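Local coordinates for protein nitrite reductase (Hyphomicrobium denitrificans, PDB 2DV6) that probably reduces nitrite to nitric oxide as a copper-containing enzyme, taking electrons from a cytochrome c, at residues Leu413-Ala417 / Leu418-Glu422; Ile145-Asp148 / Pro149-Pro153; Gly231-Ala234 / Phe235-Asp239. One frame throughout, in Å; residues are numbered along the deposited sequence.

Interaction 1 (Leu413-Ala417 / Leu418-Glu422); sequences LVDHA and LSRLE. With CU (copper (II) ion), chain L.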
loop_
_atom_site.group_PDB
_atom_site.type_symbol
_atom_site.label_atom_id
_atom_site.label_comp_id
_atom_site.label_asym_id
_atom_site.label_seq_id
_atom_site.Cartn_x
_atom_site.Cartn_y
_atom_site.Cartn_z
ATOM N N LEU A 413 -19.082 34.940 19.107
ATOM C CA LEU A 413 -18.022 34.353 19.940
ATOM C C LEU A 413 -17.188 33.375 19.093
ATOM O O LEU A 413 -17.739 32.506 18.397
ATOM C CB LEU A 413 -18.603 33.630 21.145
ATOM C CG LEU A 413 -19.250 34.470 22.261
ATOM C CD1 LEU A 413 -20.489 35.295 21.746
ATOM C CD2 LEU A 413 -19.655 33.542 23.442
ATOM N N VAL A 414 -15.870 33.554 19.128
ATOM C CA VAL A 414 -14.942 32.708 18.362
ATOM C C VAL A 414 -13.671 32.468 19.184
ATOM O O VAL A 414 -13.351 33.276 20.067
ATOM C CB VAL A 414 -14.544 33.317 16.984
ATOM C CG1 VAL A 414 -15.764 33.575 16.095
ATOM C CG2 VAL A 414 -13.718 34.589 17.121
ATOM N N ASP A 415 -12.994 31.347 18.918
ATOM C CA ASP A 415 -11.582 31.210 19.201
ATOM C C ASP A 415 -10.959 31.737 17.906
ATOM O O ASP A 415 -11.226 31.220 16.828
ATOM C CB ASP A 415 -11.268 29.728 19.336
ATOM C CG ASP A 415 -9.843 29.434 19.654
ATOM O OD1 ASP A 415 -8.944 30.281 19.398
ATOM O OD2 ASP A 415 -9.619 28.320 20.197
ATOM N N HIS A 416 -10.128 32.764 18.000
ATOM C CA HIS A 416 -9.618 33.373 16.792
ATOM C C HIS A 416 -8.506 32.573 16.086
ATOM O O HIS A 416 -7.892 33.074 15.133
ATOM C CB HIS A 416 -9.180 34.802 17.081
ATOM C CG HIS A 416 -9.373 35.714 15.917
ATOM N ND1 HIS A 416 -8.686 35.555 14.727
ATOM C CD2 HIS A 416 -10.176 36.790 15.749
ATOM C CE1 HIS A 416 -9.065 36.496 13.873
ATOM N NE2 HIS A 416 -9.954 37.261 14.477
ATOM N N ALA A 417 -8.254 31.333 16.525
ATOM C CA ALA A 417 -7.624 30.331 15.634
ATOM C C ALA A 417 -8.721 29.869 14.688
ATOM O O ALA A 417 -9.352 28.823 14.886
ATOM C CB ALA A 417 -7.022 29.118 16.435
ATOM N N LEU A 418 -8.965 30.674 13.664
ATOM C CA LEU A 418 -10.215 30.598 12.897
ATOM C C LEU A 418 -10.496 29.310 12.075
ATOM O O LEU A 418 -11.620 29.072 11.637
ATOM C CB LEU A 418 -10.295 31.871 12.054
ATOM C CG LEU A 418 -11.241 32.999 12.539
ATOM C CD1 LEU A 418 -11.878 32.888 13.976
ATOM C CD2 LEU A 418 -10.754 34.365 12.229
ATOM N N SER A 419 -9.506 28.457 11.838
ATOM C CA SER A 419 -9.860 27.135 11.303
ATOM C C SER A 419 -10.882 26.415 12.216
ATOM O O SER A 419 -11.582 25.474 11.799
ATOM C CB SER A 419 -8.611 26.256 11.119
ATOM O OG SER A 419 -7.881 26.684 9.973
ATOM N N ARG A 420 -10.905 26.795 13.486
ATOM C CA ARG A 420 -11.818 26.130 14.430
ATOM C C ARG A 420 -13.312 26.455 14.181
ATOM O O ARG A 420 -14.163 25.686 14.602
ATOM C CB ARG A 420 -11.359 26.387 15.874
ATOM C CG ARG A 420 -9.943 25.815 16.094
ATOM C CD ARG A 420 -9.288 26.191 17.428
ATOM N NE ARG A 420 -7.850 25.953 17.305
ATOM C CZ ARG A 420 -6.925 26.256 18.215
ATOM N NH1 ARG A 420 -7.238 26.788 19.397
ATOM N NH2 ARG A 420 -5.665 26.018 17.916
ATOM N N LEU A 421 -13.620 27.566 13.492
ATOM C CA LEU A 421 -15.002 27.887 13.041
ATOM C C LEU A 421 -15.600 26.683 12.314
ATOM O O LEU A 421 -16.766 26.294 12.536
ATOM C CB LEU A 421 -14.995 29.059 12.066
ATOM C CG LEU A 421 -14.769 30.481 12.538
ATOM C CD1 LEU A 421 -14.860 31.481 11.340
ATOM C CD2 LEU A 421 -15.803 30.835 13.627
ATOM N N GLU A 422 -14.767 26.020 11.525
ATOM C CA GLU A 422 -15.239 24.918 10.696
ATOM C C GLU A 422 -15.237 23.596 11.452
ATOM O O GLU A 422 -15.770 22.624 10.952
ATOM C CB GLU A 422 -14.472 24.890 9.341
ATOM C CG GLU A 422 -14.210 26.382 8.807
ATOM C CD GLU A 422 -13.990 26.520 7.268
ATOM O OE1 GLU A 422 -14.145 25.485 6.512
ATOM O OE2 GLU A 422 -13.665 27.680 6.848
HETATM CU CU CU L . -11.268 38.878 13.757
HETATM O O HOH W 1 -13.397 37.445 13.853
#
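Arg420 and Asp415 form a salt bridge across the turn that follows strand 409-415: Arg420 NH1 lies 2.9 Å from Asp415 OD2, with an N-H...O angle of 148°. The bond reaches OD2 on its syn side but well out of the carboxylate plane, and the two flat groups stand almost perpendicular, 89° apart. Each charge has further partners: Asp415 OD2 also accepts from Gln296, and Arg420 NE pairs with Glu321 of the second subunit. Asp415 holds its CG anti to the backbone N (chi1 -179°), which lets OD1 accept from Ala417 N at 3.1 Å in an Asx turn. The backbone adds a bond from Arg420 N to Ala417 O, 2.9 Å. The methyl of Ala417 then sits over the centre of the guanidinium, Ala417 CB to Arg420 CZ 3.4 Å, so one face of the arginine is packed while its edge serves the carboxylate. Farther out, Leu418 divides its branches: CD2 lies over a face of the His416 ring, and CD1 meets Val414 CG2 at 4.0 Å. The other branch of Val414, CG1, touches Leu421 CD2 at 3.7 Å. His416 NE2, next in the ring to the CE1 that Leu418 CD2 approaches, coordinates copper at 2.2 Å, and His224 and His259 of the second subunit bind the same ion. With a water 2.6 Å from the metal, this is the three-histidine type 2 copper centre of copper nitrite reductases, built at the interface between subunits.

Interaction 2 (Ile145-Asp148 / Pro149-Pro153); sequences ITRD and PADLP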
loop_
_atom_site.group_PDB
_atom_site.type_symbol
_atom_site.label_atom_id
_atom_site.label_comp_id
_atom_site.label_asym_id
_atom_site.label_seq_id
_atom_site.Cartn_x
_atom_site.Cartn_y
_atom_site.Cartn_z
ATOM N N ILE A 145 -27.074 17.820 25.688
ATOM C CA ILE A 145 -26.104 17.924 26.790
ATOM C C ILE A 145 -25.528 19.338 26.897
ATOM O O ILE A 145 -24.527 19.555 27.563
ATOM C CB ILE A 145 -24.976 16.817 26.685
ATOM C CG1 ILE A 145 -24.291 16.806 25.304
ATOM C CG2 ILE A 145 -25.567 15.427 27.036
ATOM C CD1 ILE A 145 -23.708 18.173 24.891
ATOM N N THR A 146 -26.166 20.319 26.258
ATOM C CA THR A 146 -25.600 21.656 26.208
ATOM C C THR A 146 -25.988 22.444 27.446
ATOM O O THR A 146 -27.092 22.318 27.952
ATOM C CB THR A 146 -26.085 22.449 24.975
ATOM O OG1 THR A 146 -27.527 22.522 25.003
ATOM C CG2 THR A 146 -25.621 21.759 23.648
ATOM N N ARG A 147 -25.070 23.286 27.902
ATOM C CA ARG A 147 -25.334 24.228 28.960
ATOM C C ARG A 147 -25.785 25.517 28.282
ATOM O O ARG A 147 -25.025 26.102 27.503
ATOM C CB ARG A 147 -24.031 24.524 29.665
ATOM C CG ARG A 147 -24.150 25.417 30.871
ATOM C CD ARG A 147 -23.868 24.525 32.047
ATOM N NE ARG A 147 -25.074 24.341 32.723
ATOM C CZ ARG A 147 -25.353 23.346 33.548
ATOM N NH1 ARG A 147 -24.528 22.346 33.750
ATOM N NH2 ARG A 147 -26.540 23.365 34.127
ATOM N N ASP A 148 -27.005 25.968 28.611
ATOM C CA ASP A 148 -27.512 27.299 28.250
ATOM C C ASP A 148 -26.549 28.345 28.855
ATOM O O ASP A 148 -26.185 28.245 30.018
ATOM C CB ASP A 148 -28.944 27.437 28.831
ATOM C CG ASP A 148 -29.635 28.762 28.436
ATOM O OD1 ASP A 148 -28.965 29.811 28.319
ATOM O OD2 ASP A 148 -30.875 28.750 28.258
ATOM N N PRO A 149 -26.046 29.296 28.059
ATOM C CA PRO A 149 -25.081 30.233 28.635
ATOM C C PRO A 149 -25.667 31.245 29.657
ATOM O O PRO A 149 -24.893 31.935 30.350
ATOM C CB PRO A 149 -24.544 30.983 27.413
ATOM C CG PRO A 149 -25.744 30.936 26.410
ATOM C CD PRO A 149 -26.276 29.536 26.620
ATOM N N ALA A 150 -27.000 31.337 29.747
ATOM C CA ALA A 150 -27.673 32.151 30.791
ATOM C C ALA A 150 -27.882 31.371 32.080
ATOM O O ALA A 150 -28.369 31.923 33.045
ATOM C CB ALA A 150 -29.031 32.714 30.277
ATOM N N ASP A 151 -27.515 30.093 32.084
ATOM C CA ASP A 151 -27.724 29.198 33.221
ATOM C C ASP A 151 -26.566 29.223 34.250
ATOM O O ASP A 151 -25.702 28.325 34.272
ATOM C CB ASP A 151 -27.927 27.779 32.689
ATOM C CG ASP A 151 -28.269 26.764 33.782
ATOM O OD1 ASP A 151 -28.556 27.171 34.936
ATOM O OD2 ASP A 151 -28.248 25.551 33.463
ATOM N N LEU A 152 -26.569 30.254 35.090
ATOM C CA LEU A 152 -25.617 30.396 36.195
ATOM C C LEU A 152 -26.287 31.177 37.355
ATOM O O LEU A 152 -27.160 31.994 37.105
ATOM C CB LEU A 152 -24.321 31.116 35.734
ATOM C CG LEU A 152 -24.309 32.636 35.455
ATOM C CD1 LEU A 152 -22.905 33.180 35.370
ATOM C CD2 LEU A 152 -25.081 32.984 34.190
ATOM N N PRO A 153 -25.865 30.946 38.613
ATOM C CA PRO A 153 -26.336 31.782 39.726
ATOM C C PRO A 153 -25.895 33.217 39.502
ATOM O O PRO A 153 -24.820 33.457 38.910
ATOM C CB PRO A 153 -25.604 31.208 40.939
ATOM C CG PRO A 153 -25.208 29.813 40.534
ATOM C CD PRO A 153 -24.931 29.893 39.062
HETATM O O HOH W 2 -28.386 24.634 30.745
#
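Asp148, Asp151 and Pro149 bury the most surface in this contact, in which a type I beta turn runs from Asp148 to Asp151, and Arg147 joins them through its guanidinium. Asp148 grips the turn twice. Its backbone O accepts from Asp151 N at 3.1 Å, the bond that closes the turn, and its side-chain OD1 accepts from Ala150 N at 2.9 Å, on the anti side of the carboxylate. Turning CG anti to the backbone N (chi1 -176°) swings that carboxylate over the start of the turn, where Asp148 OD1 also lies 3.9 Å from Pro149 CG. Arg147 reaches Asp151 by a chain bent at chi2 and chi3. Its NH2 meets Asp151 OD2 at 2.9 Å in a nearly straight salt bridge (175°), and NE adds a weak, longer bond to the same oxygen. OD2 lies in the guanidinium plane, at its edge, yet the donor comes from above the carboxylate plane, the two planes being 56° apart. A water joins in, accepting from Asp148 N and donating to Asp151 OD2, so this one oxygen ties the arginine and the start of the turn together. A leucine in place of Arg147 would probably leave Asp151 OD2 without its cationic mate and the Asp151 carboxylate freer to turn. The segment belongs to the connection between strands 125-131 and 163-178. There Arg147 NH1 bonds to Pro193 O, the Arg147 backbone pairs with Val192 and the Pro149 backbone with Tyr293 of strand 290-299, while the Pro149 ring rests on Leu335 of helix 334-338.

Interaction 3 (Gly231-Ala234 / Phe235-Asp239); sequences GAAA and FTQTD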
loop_
_atom_site.group_PDB
_atom_site.type_symbol
_atom_site.label_atom_id
_atom_site.label_comp_id
_atom_site.label_asym_id
_atom_site.label_seq_id
_atom_site.Cartn_x
_atom_site.Cartn_y
_atom_site.Cartn_z
ATOM N N GLY A 231 -6.702 19.085 44.420
ATOM C CA GLY A 231 -7.792 20.059 44.398
ATOM C C GLY A 231 -9.137 19.482 44.863
ATOM O O GLY A 231 -10.179 19.978 44.454
ATOM N N ALA A 232 -9.094 18.445 45.717
ATOM C CA ALA A 232 -10.254 17.673 46.219
ATOM C C ALA A 232 -10.347 16.285 45.578
ATOM O O ALA A 232 -11.123 15.421 46.040
ATOM C CB ALA A 232 -11.598 18.422 46.093
ATOM N N ALA A 233 -9.559 16.064 44.520
ATOM C CA ALA A 233 -9.623 14.805 43.799
ATOM C C ALA A 233 -9.182 13.614 44.644
ATOM O O ALA A 233 -9.665 12.487 44.437
ATOM C CB ALA A 233 -8.782 14.882 42.521
ATOM N N ALA A 234 -8.250 13.834 45.564
ATOM C CA ALA A 234 -7.850 12.758 46.489
ATOM C C ALA A 234 -9.013 12.300 47.398
ATOM O O ALA A 234 -8.974 11.222 47.936
ATOM C CB ALA A 234 -6.663 13.181 47.315
ATOM N N PHE A 235 -10.063 13.103 47.527
ATOM C CA PHE A 235 -11.179 12.800 48.442
ATOM C C PHE A 235 -12.432 12.418 47.659
ATOM O O PHE A 235 -13.476 12.106 48.254
ATOM C CB PHE A 235 -11.497 14.033 49.263
ATOM C CG PHE A 235 -10.362 14.493 50.151
ATOM C CD1 PHE A 235 -9.377 15.364 49.673
ATOM C CD2 PHE A 235 -10.280 14.062 51.493
ATOM C CE1 PHE A 235 -8.317 15.786 50.505
ATOM C CE2 PHE A 235 -9.241 14.511 52.335
ATOM C CZ PHE A 235 -8.257 15.369 51.837
ATOM N N THR A 236 -12.361 12.490 46.324
ATOM C CA THR A 236 -13.591 12.347 45.534
ATOM C C THR A 236 -13.587 11.269 44.463
ATOM O O THR A 236 -14.440 11.317 43.585
ATOM C CB THR A 236 -14.056 13.703 44.904
ATOM O OG1 THR A 236 -12.998 14.278 44.139
ATOM C CG2 THR A 236 -14.501 14.718 45.986
ATOM N N GLN A 237 -12.662 10.302 44.512
ATOM C CA GLN A 237 -12.713 9.161 43.573
ATOM C C GLN A 237 -13.948 8.350 43.923
ATOM O O GLN A 237 -13.969 7.719 44.971
ATOM C CB GLN A 237 -11.447 8.294 43.664
ATOM C CG GLN A 237 -10.129 9.063 43.333
ATOM C CD GLN A 237 -10.170 9.700 41.920
ATOM O OE1 GLN A 237 -9.869 10.909 41.736
ATOM N NE2 GLN A 237 -10.586 8.914 40.940
ATOM N N THR A 238 -14.983 8.395 43.077
ATOM C CA THR A 238 -16.320 7.885 43.438
ATOM C C THR A 238 -16.748 6.747 42.518
ATOM O O THR A 238 -16.811 6.924 41.296
ATOM C CB THR A 238 -17.355 9.042 43.403
ATOM O OG1 THR A 238 -16.814 10.169 44.100
ATOM C CG2 THR A 238 -18.654 8.673 44.055
ATOM N N ASP A 239 -16.997 5.568 43.103
ATOM C CA ASP A 239 -17.465 4.411 42.350
ATOM C C ASP A 239 -18.912 4.600 41.844
ATOM O O ASP A 239 -19.703 5.299 42.474
ATOM C CB ASP A 239 -17.456 3.164 43.234
ATOM C CG ASP A 239 -16.047 2.707 43.638
ATOM O OD1 ASP A 239 -15.981 1.926 44.617
ATOM O OD2 ASP A 239 -15.012 3.075 43.011
HETATM O O HOH W 3 -11.013 9.430 46.900
#
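Ala232 O anchors a compact turn in the cupredoxin-type domain of the multicopper oxidase family, in the loop between strands 222-223 and 243-249. Two donors grip this oxygen: Phe235 N at 3.0 Å and the hydroxyl of Thr236, OG1, at 2.9 Å. They arrive from opposite faces of the carbonyl plane, each standing well above it (55° and 47°) and off the lone pairs. With chi1 at 55°, between the backbone N and the carbonyl carbon, Thr236 OG1 turns back to Ala232 O, and it also bonds to Val221 N. A weak bond from Thr236 N to Ala233 O, 3.3 Å, continues the winding. On this tight side Thr236 packs on Leu207 and Leu209 of strand 204-211, and the ring of Phe235 rests on Val246, with Met440 of the third subunit against Phe235 and Ala232. The side chain of buried Ala233 lies about 4 Å from that of Asp222, a type 2 copper site residue that binds no copper in this chain.

The looser side holds exposed Ala234 and Gln237; Ala234 CB touches Phe235 CD1 at 4.2 Å. Their backbones are linked by a single water, which donates to Ala234 O at 2.9 Å and accepts from Gln237 N at 3.0 Å.

In the fold
From the N terminus, interaction 2 comes first, forming a turn in the connection between strands 125-131 and 163-178. Interaction 3 follows in the loop between strands 222-223 and 243-249, and interaction 1 last, where strand 409-415 gives way to the loop before strand 427-431. All three are local and lie in series, so none nests in or crosses another. Interactions 1 and 2 are nearest, about 7 Å between closest atoms; interaction 3 stands about 17 Å from interaction 2 and 26 Å from interaction 1. Residues 145-153 bind both strand 290-299 and the Val192-Pro193 loop, whereas 413-422 and 231-239 each reach another subunit, the second and third respectively.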